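Local coordinates for putative isocitrate dehydrogenase, NAD-dependent (Methylococcus capsulatus, PDB 6LKY), which binds NAD and probably catalyses the NAD-dependent oxidation of isocitrate, at residues 164-169 with 220-225; 156-161 with 194-199; 276-281 with 327-332. The protein carries 1 engineered substitution. One frame throughout, in Å; residues are numbered along the deposited sequence.

Interaction 1 (164-169 with 220-225); sequences ARRKKV and FDVLVT
Arg166 and Asp221 meet where strands 168-173 and 222-225 begin, neighbours in the parallel part of the central sheet of an alpha/beta fold, with helix 147-163 packed on it. Strand pairing is established by the Val169-Val222 bridge, with Val222 N donating to Lys168 O at 3.0 Å. Just ahead of it, the Arg166 side chain runs along Asp221 atom by atom. Its CB lies 3.4 Å from Asp221 OD1, and CG remains beside the same oxygen. CD continues past it and also packs on Val222 CG2 at 3.6 Å. The chain is extended from CG to NE (chi2 -175°), which carries the guanidinium beyond the carboxylate, and NH1 turns back to Asp221 OD1 in a salt bridge of 2.9 Å. That oxygen lies near the guanidinium plane, at its edge, although the two flat groups are inclined at 58°. At the tip, NH2 bonds to Asn111 OD1, so two acceptors fix the rotation of the group. Further along the strands, Val169 CG1 touches Val224 CG1 at 3.7 Å. The other carboxylate oxygen, Asp221 OD2, takes two backbone donors from the same face of its plane: Lys167 N at 2.8 Å and Lys168 N at 3.0 Å.

Interaction 2 (156-161 with 194-199); sequences YAFDYA and KEYPDI
Phe158, on helix 147-163, stacks on Tyr196 from the loop before strand 200-205, the dense part of the contact. Tyr196 CG is anti to the carbonyl carbon (chi1 -67°), carrying its ring to Phe158. The rings form an offset stack, centroids 4.8 Å apart and planes inclined by 16°. The offset places Phe158 CB over the middle of the tyrosine, 3.4 Å from the Tyr196 centroid and only 4° off the ring normal, a CH-pi contact. Ile199 CB meets the edge of the Phe158 ring at CD1, 3.8 Å away, next to Tyr196 CB. Phe158, Ala161 and Ile199 all pack on Val169 of strand 168-173, a helix-on-sheet layer of the alpha/beta fold. On the solvent side, the type I turn from Tyr196 to Ile199 exposes Pro197 and Asp198, and salt bridges take over, Asp198 with Arg162 and Glu195 with Arg155. Tyr196 OH donates to Asp159 OD1 at 2.5 Å, syn but tilted from the carboxylate plane. Cut back to an alanine, Tyr196 would probably leave Asp159 OD1 without this donor and Phe158 CB without the face it packs on. So short a bond is consistent with a charge-assisted link anchoring the hydroxyl, while the stack probably helps orient the ring.

Interaction 3 (276-281 with 327-332); sequences NPTAMI and AQMAEA. With NAD (nicotinamide-adenine-dinucleotide), chain C.
The carboxamide of Asn276 is approached on one face by Met329, whose SD lies well out of the amide plane, 3.5 Å from OD1. From the other side of that plane comes Thr278 N, which donates to Asn276 OD1 at 2.9 Å. The donor stands 40° above the carbonyl plane rather than on a lone pair, and the bond caps the start of helix 278-290. Thr278 OG1 also donates to Asn276 OD1; the modelled 2.5 Å is very short, so its exact length deserves little weight. At the amide's nitrogen end, ND2 bonds to Asp317 OD2, so both polar atoms of this buried group are engaged, which supports the modelled orientation of the amide. Beside it lies the adenine of NAD, modelled markedly puckered. Its amino nitrogen N6A donates to the backbone O of Asn276 at 2.9 Å, with an N-H...O angle of 137°, while Asn276 CB sits 3.4 Å from N1A. One residue thus serves the cofactor through its backbone and the helix start through its side chain.

Met329 reaches this corner because CG is anti to its backbone N (chi1 -173°) and the chain stays extended beyond. SD also packs against Pro277 CD at 3.7 Å, and the terminal CE ends 3.2 Å from Thr278 OG1. No hydrogen bond crosses between 276-281 and 327-332; the contact is thioether packing against a proline ring and a capped helix start. The closest CA atoms are those of Pro277 and Ala330, 6.9 Å apart. Around them, helix 13-26 lends Ala19, which touches both Pro277 and Ala330, and helix 294-310 contributes Val304 against Thr278 and Ile308 against Met329, so that helices 278-290 and 326-337 meet within a helical cluster bordering the adenine.

Overall arrangement
Interactions 1 and 2 form one continuous region, their centres 9 Å apart and their segments alternating along the chain. Helix 147-163 leads through a short turn into strand 168-173, and Arg166 N lies 2.7 Å from Ala161 O, a probable hydrogen bond. Val224 CG2 packs on Ala157 CB, joining strand to helix, and Ile199 CG2 lies against Lys167 O, joining the loop to the strand's lead-in. Interaction 3 stands apart, its centre 29 Å from that of interaction 1 and 35 Å from that of interaction 2, across the chain's centre from the latter. It alone touches NAD, which also bonds Gly264, Ala266, Asp268 and Asn176 of the second subunit; the Lys168 side chain remains about 12 Å from a bound NAD.

Interaction 1 (164-169 with 220-225)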
loop_
_atom_site.group_PDB
_atom_site.type_symbol
_atom_site.label_atom_id
_atom_site.label_comp_id
_atom_site.label_asym_id
_atom_site.label_seq_id
_atom_site.Cartn_x
_atom_site.Cartn_y
_atom_site.Cartn_z
ATOM N N ALA A 164 6.188 21.941 -13.423
ATOM C CA ALA A 164 4.927 22.194 -12.742
ATOM C C ALA A 164 5.082 23.146 -11.566
ATOM O O ALA A 164 4.092 23.415 -10.869
ATOM C CB ALA A 164 4.309 20.876 -12.265
ATOM N N ARG A 165 6.299 23.647 -11.333
ATOM C CA ARG A 165 6.606 24.549 -10.219
ATOM C C ARG A 165 6.229 23.924 -8.880
ATOM O O ARG A 165 5.660 24.574 -8.001
ATOM C CB ARG A 165 5.942 25.919 -10.398
ATOM C CG ARG A 165 6.781 26.897 -11.242
ATOM C CD ARG A 165 7.414 28.012 -10.389
ATOM N NE ARG A 165 8.204 28.958 -11.183
ATOM C CZ ARG A 165 9.500 29.212 -11.003
ATOM N NH1 ARG A 165 10.177 28.610 -10.033
ATOM N NH2 ARG A 165 10.120 30.093 -11.784
ATOM N N ARG A 166 6.533 22.643 -8.732
ATOM C CA ARG A 166 6.412 21.973 -7.450
ATOM C C ARG A 166 7.765 21.987 -6.753
ATOM O O ARG A 166 8.805 22.264 -7.351
ATOM C CB ARG A 166 5.885 20.547 -7.634
ATOM C CG ARG A 166 4.421 20.557 -8.015
ATOM C CD ARG A 166 3.806 19.186 -8.096
ATOM N NE ARG A 166 2.383 19.299 -8.395
ATOM C CZ ARG A 166 1.413 19.195 -7.496
ATOM N NH1 ARG A 166 1.695 18.942 -6.223
ATOM N NH2 ARG A 166 0.153 19.325 -7.880
ATOM N N LYS A 167 7.747 21.720 -5.460
ATOM C CA LYS A 167 8.919 22.021 -4.666
ATOM C C LYS A 167 9.624 20.821 -4.043
ATOM O O LYS A 167 10.780 20.972 -3.644
ATOM C CB LYS A 167 8.560 23.130 -3.664
ATOM C CG LYS A 167 8.794 24.444 -4.466
ATOM C CD LYS A 167 8.123 25.766 -4.104
ATOM C CE LYS A 167 7.572 25.901 -2.715
ATOM N NZ LYS A 167 6.415 26.853 -2.734
ATOM N N LYS A 168 9.009 19.634 -3.995
ATOM C CA LYS A 168 9.629 18.488 -3.335
ATOM C C LYS A 168 9.350 17.207 -4.114
ATOM O O LYS A 168 8.225 16.973 -4.580
ATOM C CB LYS A 168 9.137 18.341 -1.889
ATOM C CG LYS A 168 9.670 17.098 -1.154
ATOM C CD LYS A 168 9.350 17.169 0.324
ATOM C CE LYS A 168 7.851 17.339 0.546
ATOM N NZ LYS A 168 7.542 17.233 1.995
ATOM N N VAL A 169 10.394 16.386 -4.248
ATOM C CA VAL A 169 10.300 15.006 -4.725
ATOM C C VAL A 169 10.622 14.073 -3.563
ATOM O O VAL A 169 11.675 14.204 -2.925
ATOM C CB VAL A 169 11.248 14.738 -5.910
ATOM C CG1 VAL A 169 11.322 13.225 -6.201
ATOM C CG2 VAL A 169 10.793 15.498 -7.155
ATOM N N PHE A 220 2.944 15.759 1.148
ATOM C CA PHE A 220 3.445 15.170 -0.081
ATOM C C PHE A 220 3.243 16.107 -1.258
ATOM O O PHE A 220 2.230 16.807 -1.358
ATOM C CB PHE A 220 2.757 13.832 -0.364
ATOM C CG PHE A 220 3.170 12.753 0.579
ATOM C CD1 PHE A 220 4.352 12.061 0.388
ATOM C CD2 PHE A 220 2.399 12.463 1.681
ATOM C CE1 PHE A 220 4.739 11.073 1.273
ATOM C CE2 PHE A 220 2.779 11.482 2.573
ATOM C CZ PHE A 220 3.945 10.787 2.375
ATOM N N ASP A 221 4.216 16.066 -2.172
ATOM C CA ASP A 221 4.234 16.896 -3.363
ATOM C C ASP A 221 4.338 16.000 -4.595
ATOM O O ASP A 221 3.320 15.527 -5.110
ATOM C CB ASP A 221 5.398 17.893 -3.263
ATOM C CG ASP A 221 5.229 19.096 -4.166
ATOM O OD1 ASP A 221 4.260 19.135 -4.952
ATOM O OD2 ASP A 221 6.070 20.016 -4.073
ATOM N N VAL A 222 5.550 15.743 -5.075
ATOM C CA VAL A 222 5.777 14.714 -6.083
ATOM C C VAL A 222 6.325 13.484 -5.378
ATOM O O VAL A 222 7.262 13.596 -4.584
ATOM C CB VAL A 222 6.745 15.193 -7.177
ATOM C CG1 VAL A 222 6.967 14.082 -8.204
ATOM C CG2 VAL A 222 6.205 16.461 -7.837
ATOM N N LEU A 223 5.707 12.330 -5.621
ATOM C CA LEU A 223 6.225 11.038 -5.188
ATOM C C LEU A 223 6.804 10.350 -6.406
ATOM O O LEU A 223 6.167 10.349 -7.451
ATOM C CB LEU A 223 5.119 10.161 -4.603
ATOM C CG LEU A 223 4.464 10.563 -3.298
ATOM C CD1 LEU A 223 3.321 11.530 -3.569
ATOM C CD2 LEU A 223 3.981 9.307 -2.594
ATOM N N VAL A 224 7.997 9.779 -6.295
ATOM C CA VAL A 224 8.550 8.978 -7.382
ATOM C C VAL A 224 8.832 7.583 -6.842
ATOM O O VAL A 224 9.387 7.426 -5.743
ATOM C CB VAL A 224 9.802 9.619 -8.017
ATOM C CG1 VAL A 224 10.992 9.604 -7.059
ATOM C CG2 VAL A 224 10.154 8.901 -9.337
ATOM N N THR A 225 8.398 6.570 -7.584
ATOM C CA THR A 225 8.526 5.226 -7.040
ATOM C C THR A 225 8.428 4.203 -8.161
ATOM O O THR A 225 8.226 4.540 -9.337
ATOM C CB THR A 225 7.486 4.995 -5.934
ATOM O OG1 THR A 225 7.796 3.783 -5.241
ATOM C CG2 THR A 225 6.093 4.920 -6.499
#

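Interaction 2 (156-161 with 194-199)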
loop_
_atom_site.group_PDB
_atom_site.type_symbol
_atom_site.label_atom_id
_atom_site.label_comp_id
_atom_site.label_asym_id
_atom_site.label_seq_id
_atom_site.Cartn_x
_atom_site.Cartn_y
_atom_site.Cartn_z
ATOM N N TYR A 156 12.553 12.142 -14.824
ATOM C CA TYR A 156 11.222 12.614 -15.195
ATOM C C TYR A 156 10.528 13.263 -14.010
ATOM O O TYR A 156 9.864 14.291 -14.168
ATOM C CB TYR A 156 10.343 11.488 -15.748
ATOM C CG TYR A 156 9.000 12.011 -16.250
ATOM C CD1 TYR A 156 7.983 12.340 -15.367
ATOM C CD2 TYR A 156 8.769 12.196 -17.605
ATOM C CE1 TYR A 156 6.782 12.840 -15.810
ATOM C CE2 TYR A 156 7.559 12.684 -18.063
ATOM C CZ TYR A 156 6.576 13.011 -17.160
ATOM O OH TYR A 156 5.366 13.504 -17.597
ATOM N N ALA A 157 10.651 12.668 -12.817
ATOM C CA ALA A 157 9.979 13.242 -11.653
ATOM C C ALA A 157 10.534 14.630 -11.322
ATOM O O ALA A 157 9.773 15.561 -11.036
ATOM C CB ALA A 157 10.105 12.303 -10.444
ATOM N N PHE A 158 11.859 14.787 -11.349
ATOM C CA PHE A 158 12.433 16.110 -11.061
ATOM C C PHE A 158 12.079 17.137 -12.141
ATOM O O PHE A 158 11.726 18.285 -11.822
ATOM C CB PHE A 158 13.948 16.005 -10.901
ATOM C CG PHE A 158 14.381 15.514 -9.544
ATOM C CD1 PHE A 158 14.367 16.356 -8.452
ATOM C CD2 PHE A 158 14.811 14.214 -9.370
ATOM C CE1 PHE A 158 14.779 15.911 -7.208
ATOM C CE2 PHE A 158 15.214 13.757 -8.126
ATOM C CZ PHE A 158 15.202 14.610 -7.047
ATOM N N ASP A 159 12.189 16.755 -13.422
ATOM C CA ASP A 159 11.810 17.656 -14.510
ATOM C C ASP A 159 10.347 18.051 -14.400
ATOM O O ASP A 159 9.994 19.216 -14.626
ATOM C CB ASP A 159 12.072 17.014 -15.877
ATOM C CG ASP A 159 13.543 16.830 -16.166
ATOM O OD1 ASP A 159 14.367 17.415 -15.437
ATOM O OD2 ASP A 159 13.881 16.093 -17.121
ATOM N N TYR A 160 9.480 17.099 -14.036
ATOM C CA TYR A 160 8.064 17.402 -13.875
ATOM C C TYR A 160 7.851 18.374 -12.732
ATOM O O TYR A 160 7.049 19.304 -12.847
ATOM C CB TYR A 160 7.267 16.117 -13.632
ATOM C CG TYR A 160 5.790 16.351 -13.340
ATOM C CD1 TYR A 160 5.341 16.649 -12.045
ATOM C CD2 TYR A 160 4.847 16.282 -14.359
ATOM C CE1 TYR A 160 3.994 16.881 -11.792
ATOM C CE2 TYR A 160 3.504 16.502 -14.113
ATOM C CZ TYR A 160 3.085 16.798 -12.836
ATOM O OH TYR A 160 1.749 17.001 -12.615
ATOM N N ALA A 161 8.545 18.157 -11.612
ATOM C CA ALA A 161 8.460 19.084 -10.487
ATOM C C ALA A 161 8.850 20.506 -10.901
ATOM O O ALA A 161 8.172 21.470 -10.529
ATOM C CB ALA A 161 9.334 18.583 -9.336
ATOM N N LYS A 194 21.187 15.493 -6.736
ATOM C CA LYS A 194 22.214 16.526 -6.682
ATOM C C LYS A 194 22.275 17.345 -7.965
ATOM O O LYS A 194 22.819 18.453 -7.954
ATOM C CB LYS A 194 23.559 15.884 -6.344
ATOM C CG LYS A 194 23.546 15.278 -4.927
ATOM C CD LYS A 194 24.907 14.784 -4.444
ATOM C CE LYS A 194 25.496 13.743 -5.372
ATOM N NZ LYS A 194 26.367 12.800 -4.619
ATOM N N GLU A 195 21.715 16.834 -9.061
ATOM C CA GLU A 195 21.566 17.610 -10.280
ATOM C C GLU A 195 20.420 18.613 -10.204
ATOM O O GLU A 195 20.216 19.362 -11.164
ATOM C CB GLU A 195 21.338 16.683 -11.474
ATOM C CG GLU A 195 22.461 15.704 -11.732
ATOM C CD GLU A 195 22.069 14.612 -12.717
ATOM O OE1 GLU A 195 21.063 14.780 -13.453
ATOM O OE2 GLU A 195 22.760 13.569 -12.735
ATOM N N TYR A 196 19.635 18.605 -9.129
ATOM C CA TYR A 196 18.438 19.444 -9.013
ATOM C C TYR A 196 18.409 20.155 -7.659
ATOM O O TYR A 196 17.481 19.969 -6.867
ATOM C CB TYR A 196 17.174 18.609 -9.211
ATOM C CG TYR A 196 16.986 18.055 -10.611
ATOM C CD1 TYR A 196 17.580 16.866 -10.984
ATOM C CD2 TYR A 196 16.200 18.726 -11.553
ATOM C CE1 TYR A 196 17.403 16.347 -12.252
ATOM C CE2 TYR A 196 16.019 18.222 -12.831
ATOM C CZ TYR A 196 16.625 17.024 -13.173
ATOM O OH TYR A 196 16.465 16.489 -14.430
ATOM N N PRO A 197 19.406 20.997 -7.366
ATOM C CA PRO A 197 19.450 21.636 -6.038
ATOM C C PRO A 197 18.280 22.568 -5.767
ATOM O O PRO A 197 18.035 22.903 -4.602
ATOM C CB PRO A 197 20.782 22.395 -6.060
ATOM C CG PRO A 197 20.995 22.703 -7.495
ATOM C CD PRO A 197 20.460 21.518 -8.258
ATOM N N ASP A 198 17.561 23.004 -6.805
ATOM C CA ASP A 198 16.354 23.801 -6.610
ATOM C C ASP A 198 15.196 22.982 -6.063
ATOM O O ASP A 198 14.231 23.566 -5.550
ATOM C CB ASP A 198 15.908 24.443 -7.931
ATOM C CG ASP A 198 15.885 23.448 -9.102
ATOM O OD1 ASP A 198 16.870 22.711 -9.299
ATOM O OD2 ASP A 198 14.871 23.402 -9.831
ATOM N N ILE A 199 15.270 21.652 -6.153
ATOM C CA ILE A 199 14.168 20.778 -5.782
ATOM C C ILE A 199 14.550 20.053 -4.503
ATOM O O ILE A 199 15.667 19.539 -4.363
ATOM C CB ILE A 199 13.790 19.782 -6.887
ATOM C CG1 ILE A 199 13.629 20.509 -8.227
ATOM C CG2 ILE A 199 12.484 19.073 -6.496
ATOM C CD1 ILE A 199 12.423 21.455 -8.279
#

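Interaction 3 (276-281 with 327-332)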
loop_
_atom_site.group_PDB
_atom_site.type_symbol
_atom_site.label_atom_id
_atom_site.label_comp_id
_atom_site.label_asym_id
_atom_site.label_seq_id
_atom_site.Cartn_x
_atom_site.Cartn_y
_atom_site.Cartn_z
ATOM N N ASN A 276 -19.057 6.565 -12.111
ATOM C CA ASN A 276 -18.592 7.944 -12.164
ATOM C C ASN A 276 -17.708 8.152 -13.385
ATOM O O ASN A 276 -16.706 7.444 -13.541
ATOM C CB ASN A 276 -17.822 8.294 -10.900
ATOM C CG ASN A 276 -17.612 9.782 -10.743
ATOM O OD1 ASN A 276 -17.632 10.540 -11.724
ATOM N ND2 ASN A 276 -17.411 10.217 -9.501
ATOM N N PRO A 277 -18.034 9.090 -14.274
ATOM C CA PRO A 277 -17.205 9.318 -15.460
ATOM C C PRO A 277 -16.096 10.331 -15.249
ATOM O O PRO A 277 -15.340 10.597 -16.191
ATOM C CB PRO A 277 -18.231 9.838 -16.481
ATOM C CG PRO A 277 -19.230 10.584 -15.636
ATOM C CD PRO A 277 -19.290 9.864 -14.309
ATOM N N THR A 278 -15.986 10.870 -14.036
ATOM C CA THR A 278 -15.031 11.938 -13.760
ATOM C C THR A 278 -13.611 11.529 -14.117
ATOM O O THR A 278 -12.881 12.295 -14.753
ATOM C CB THR A 278 -15.111 12.323 -12.287
ATOM O OG1 THR A 278 -16.454 12.710 -11.974
ATOM C CG2 THR A 278 -14.130 13.451 -11.963
ATOM N N ALA A 279 -13.192 10.330 -13.694
ATOM C CA ALA A 279 -11.820 9.893 -13.948
ATOM C C ALA A 279 -11.514 9.880 -15.441
ATOM O O ALA A 279 -10.478 10.396 -15.880
ATOM C CB ALA A 279 -11.585 8.513 -13.334
ATOM N N MET A 280 -12.421 9.315 -16.244
ATOM C CA MET A 280 -12.198 9.286 -17.689
ATOM C C MET A 280 -12.189 10.692 -18.277
ATOM O O MET A 280 -11.381 11.002 -19.164
ATOM C CB MET A 280 -13.265 8.433 -18.372
ATOM C CG MET A 280 -12.811 7.907 -19.726
ATOM S SD MET A 280 -11.539 6.627 -19.533
ATOM C CE MET A 280 -10.284 7.196 -20.691
ATOM N N ILE A 281 -13.061 11.566 -17.770
ATOM C CA ILE A 281 -13.105 12.939 -18.262
ATOM C C ILE A 281 -11.809 13.679 -17.921
ATOM O O ILE A 281 -11.251 14.390 -18.764
ATOM C CB ILE A 281 -14.369 13.631 -17.712
ATOM C CG1 ILE A 281 -15.607 13.040 -18.399
ATOM C CG2 ILE A 281 -14.341 15.110 -17.970
ATOM C CD1 ILE A 281 -16.870 13.057 -17.554
ATOM N N ALA A 327 -24.826 9.052 -17.461
ATOM C CA ALA A 327 -25.214 9.960 -18.544
ATOM C C ALA A 327 -25.647 11.348 -18.031
ATOM O O ALA A 327 -25.205 12.356 -18.602
ATOM C CB ALA A 327 -26.295 9.310 -19.411
ATOM N N GLN A 328 -26.516 11.428 -16.989
ATOM C CA GLN A 328 -26.663 12.683 -16.221
ATOM C C GLN A 328 -25.401 13.460 -16.053
ATOM O O GLN A 328 -25.301 14.624 -16.459
ATOM C CB GLN A 328 -27.111 12.488 -14.768
ATOM C CG GLN A 328 -28.049 13.567 -14.030
ATOM C CD GLN A 328 -29.534 13.562 -13.971
ATOM O OE1 GLN A 328 -30.156 12.591 -13.584
ATOM N NE2 GLN A 328 -30.079 14.787 -14.063
ATOM N N MET A 329 -24.514 12.886 -15.254
ATOM C CA MET A 329 -23.345 13.606 -14.814
ATOM C C MET A 329 -22.554 14.088 -16.010
ATOM O O MET A 329 -22.069 15.226 -16.022
ATOM C CB MET A 329 -22.517 12.710 -13.901
ATOM C CG MET A 329 -21.387 13.446 -13.271
ATOM S SD MET A 329 -20.539 12.519 -11.991
ATOM C CE MET A 329 -19.402 13.790 -11.451
ATOM N N ALA A 330 -22.482 13.255 -17.059
ATOM C CA ALA A 330 -21.808 13.681 -18.280
ATOM C C ALA A 330 -22.514 14.899 -18.900
ATOM O O ALA A 330 -21.856 15.839 -19.352
ATOM C CB ALA A 330 -21.730 12.518 -19.285
ATOM N N GLU A 331 -23.859 14.902 -18.951
ATOM C CA GLU A 331 -24.571 16.040 -19.546
ATOM C C GLU A 331 -24.374 17.294 -18.730
ATOM O O GLU A 331 -24.142 18.356 -19.304
ATOM C CB GLU A 331 -26.064 15.765 -19.716
ATOM C CG GLU A 331 -26.521 15.644 -21.174
ATOM C CD GLU A 331 -26.166 16.928 -21.970
ATOM O OE1 GLU A 331 -25.491 16.794 -23.028
ATOM O OE2 GLU A 331 -26.408 18.118 -21.498
ATOM N N ALA A 332 -24.405 17.174 -17.392
ATOM C CA ALA A 332 -24.110 18.318 -16.522
ATOM C C ALA A 332 -22.728 18.894 -16.808
ATOM O O ALA A 332 -22.553 20.121 -16.933
ATOM C CB ALA A 332 -24.219 17.920 -15.046
HETATM P PA NAD C . -11.861 -1.747 -10.061
HETATM O O1A NAD C . -12.430 -2.223 -11.375
HETATM O O2A NAD C . -11.178 -0.423 -10.220
HETATM O O5B NAD C . -13.028 -1.710 -8.967
HETATM C C5B NAD C . -12.691 -1.376 -7.623
HETATM C C4B NAD C . -13.901 -0.753 -6.956
HETATM O O4B NAD C . -14.004 0.598 -7.448
HETATM C C3B NAD C . -15.162 -1.511 -7.352
HETATM O O3B NAD C . -16.038 -1.642 -6.242
HETATM C C2B NAD C . -15.777 -0.627 -8.426
HETATM O O2B NAD C . -17.206 -0.724 -8.521
HETATM C C1B NAD C . -15.278 0.766 -8.068
HETATM N N9A NAD C . -15.216 1.457 -9.348
HETATM C C8A NAD C . -13.910 1.677 -9.996
HETATM N N7A NAD C . -14.356 2.572 -11.081
HETATM C C5A NAD C . -15.129 3.586 -10.371
HETATM C C6A NAD C . -16.204 4.183 -11.262
HETATM N N6A NAD C . -15.567 5.074 -12.244
HETATM N N1A NAD C . -17.103 4.965 -10.399
HETATM C C2A NAD C . -17.823 4.166 -9.388
HETATM N N3A NAD C . -17.299 2.801 -9.302
HETATM C C4A NAD C . -15.838 2.790 -9.303
HETATM O O3 NAD C . -10.742 -2.763 -9.518
HETATM P PN NAD C . -10.856 -4.354 -9.462
HETATM O O1N NAD C . -12.240 -4.857 -9.203
HETATM O O2N NAD C . -9.873 -4.788 -8.386
HETATM O O5D NAD C . -10.373 -4.894 -10.897
HETATM C C5D NAD C . -11.324 -5.107 -11.953
HETATM C C4D NAD C . -10.582 -5.312 -13.267
HETATM O O4D NAD C . -10.034 -4.076 -13.758
HETATM C C3D NAD C . -9.422 -6.295 -13.102
HETATM O O3D NAD C . -9.487 -7.223 -14.181
HETATM C C2D NAD C . -8.194 -5.412 -13.230
HETATM O O2D NAD C . -7.066 -6.064 -13.810
HETATM C C1D NAD C . -8.667 -4.296 -14.152
HETATM N N1N NAD C . -7.742 -3.143 -14.014
HETATM C C2N NAD C . -7.834 -2.180 -15.102
HETATM C C3N NAD C . -6.687 -1.217 -14.902
HETATM C C7N NAD C . -6.333 -0.415 -16.159
HETATM O O7N NAD C . -5.954 0.921 -15.854
HETATM N N7N NAD C . -7.398 -0.487 -17.156
HETATM C C4N NAD C . -6.806 -0.376 -13.641
HETATM C C5N NAD C . -7.150 -1.212 -12.424
HETATM C C6N NAD C . -7.830 -2.565 -12.653
#